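PDB 4WNY: universal stress protein from Burkholderia pseudomallei, which is of unconfirmed function but, as a universal stress protein, probably takes part in the cell's response to stress. Local coordinates for residues A[105-108]-A[109-113]. Numbering follows the deposited sequence.
Sequences ERAA and REIGA
R106 and E110, one helical turn apart, and A108 and A113, which close a Schellman-type C-cap, illustrate how a helix of a Rossmann-like fold is bridged along its flank and brought to an end. Helix 100-111 leads here into strand 115-120 of the parallel sheet. On its outer flank the pair forms an i to i+4 salt bridge, R106 NH2 lying 3.2 Å from E110 OE1. R106 sends CG away from its backbone N (chi1 177°) and bends at chi3, whereas E110 runs extended beyond CG, back toward the preceding turn. OE1 is met on its syn side, with NH2 somewhat out of the carboxylate plane; the guanidinium and carboxylate planes stand 70° apart, and one N-H makes the bond. The other terminal nitrogen, NH1, forms a salt bridge to E98, which gives R106 two carboxylate partners.

R109 takes a different course: bent at chi2 and chi3, its chain folds back along the previous turn, with CD 3.3 Å from E105 O. The guanidinium then lies with one face over R106 CA, a packing contact rather than a charge pairing. E105 instead turns its own carboxylate to H141.

On the inner side, I111 CD1 lies 3.4 Å from A107 O and only loosely near A107 CB, and its side chain reaches I8 and L10 of strand 8-13, joining the helix end to the sheet. The helix stops at G112, whose positive phi (95°) turns the chain out of the helical path. A108 O keeps the helical bond from G112 N, which comes from above its carbonyl plane, and the turn at G112 adds A113 N, 2.8 Å away and within that plane. The second is the 6→1 bond of a Schellman motif, and an apolar contact accompanies it, A108 CB meeting A113 CB at 4.0 Å.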
loop_
_atom_site.group_PDB
_atom_site.type_symbol
_atom_site.label_atom_id
_atom_site.label_comp_id
_atom_site.label_asym_id
_atom_site.label_seq_id
_atom_site.Cartn_x
_atom_site.Cartn_y
_atom_site.Cartn_z
ATOM N N GLU A 105 6.796 -6.082 11.739
ATOM C CA GLU A 105 5.967 -7.255 11.486
ATOM C C GLU A 105 5.509 -7.893 12.791
ATOM O O GLU A 105 4.375 -8.362 12.898
ATOM C CB GLU A 105 6.725 -8.278 10.641
ATOM C CG GLU A 105 6.942 -7.842 9.207
ATOM C CD GLU A 105 7.679 -8.879 8.386
ATOM O OE1 GLU A 105 8.393 -9.714 8.981
ATOM O OE2 GLU A 105 7.540 -8.861 7.145
ATOM N N ARG A 106 6.399 -7.913 13.778
ATOM C CA ARG A 106 6.055 -8.433 15.094
ATOM C C ARG A 106 5.010 -7.546 15.756
ATOM O O ARG A 106 4.063 -8.037 16.370
ATOM C CB ARG A 106 7.297 -8.544 15.980
ATOM C CG ARG A 106 6.993 -9.020 17.390
ATOM C CD ARG A 106 8.207 -9.653 18.047
ATOM N NE ARG A 106 9.201 -8.667 18.458
ATOM C CZ ARG A 106 9.204 -8.064 19.643
ATOM N NH1 ARG A 106 10.151 -7.185 19.938
ATOM N NH2 ARG A 106 8.260 -8.340 20.533
ATOM N N ALA A 107 5.188 -6.236 15.618
ATOM C CA ALA A 107 4.249 -5.271 16.172
ATOM C C ALA A 107 2.878 -5.429 15.529
ATOM O O ALA A 107 1.855 -5.354 16.204
ATOM C CB ALA A 107 4.767 -3.854 15.982
ATOM N N ALA A 108 2.868 -5.659 14.220
ATOM C CA ALA A 108 1.625 -5.851 13.481
ATOM C C ALA A 108 0.893 -7.109 13.939
ATOM O O ALA A 108 -0.333 -7.117 14.056
ATOM C CB ALA A 108 1.905 -5.917 11.990
ATOM N N ARG A 109 1.655 -8.168 14.194
ATOM C CA ARG A 109 1.092 -9.433 14.658
ATOM C C ARG A 109 0.463 -9.301 16.040
ATOM O O ARG A 109 -0.651 -9.767 16.272
ATOM C CB ARG A 109 2.172 -10.516 14.684
ATOM C CG ARG A 109 2.381 -11.224 13.359
ATOM C CD ARG A 109 3.829 -11.646 13.198
ATOM N NE ARG A 109 4.393 -12.143 14.451
ATOM C CZ ARG A 109 5.688 -12.356 14.653
ATOM N NH1 ARG A 109 6.561 -12.114 13.684
ATOM N NH2 ARG A 109 6.114 -12.807 15.824
ATOM N N GLU A 110 1.186 -8.663 16.953
ATOM C CA GLU A 110 0.739 -8.531 18.335
ATOM C C GLU A 110 -0.402 -7.527 18.484
ATOM O O GLU A 110 -1.289 -7.707 19.316
ATOM C CB GLU A 110 1.914 -8.129 19.227
ATOM C CG GLU A 110 3.060 -9.130 19.223
ATOM C CD GLU A 110 4.276 -8.630 19.976
ATOM O OE1 GLU A 110 5.245 -9.404 20.128
ATOM O OE2 GLU A 110 4.263 -7.461 20.416
ATOM N N ILE A 111 -0.374 -6.470 17.681
ATOM C CA ILE A 111 -1.425 -5.458 17.718
ATOM C C ILE A 111 -2.670 -5.959 16.988
ATOM O O ILE A 111 -3.801 -5.644 17.365
ATOM C CB ILE A 111 -0.938 -4.126 17.099
ATOM C CG1 ILE A 111 0.092 -3.463 18.018
ATOM C CG2 ILE A 111 -2.100 -3.176 16.847
ATOM C CD1 ILE A 111 0.818 -2.298 17.381
ATOM N N GLY A 112 -2.456 -6.765 15.955
ATOM C CA GLY A 112 -3.553 -7.288 15.164
ATOM C C GLY A 112 -3.791 -6.434 13.937
ATOM O O GLY A 112 -4.891 -6.414 13.385
ATOM N N ALA A 113 -2.751 -5.723 13.514
ATOM C CA ALA A 113 -2.838 -4.864 12.343
ATOM C C ALA A 113 -3.028 -5.690 11.078
ATOM O O ALA A 113 -2.419 -6.748 10.915
ATOM C CB ALA A 113 -1.595 -3.994 12.226
#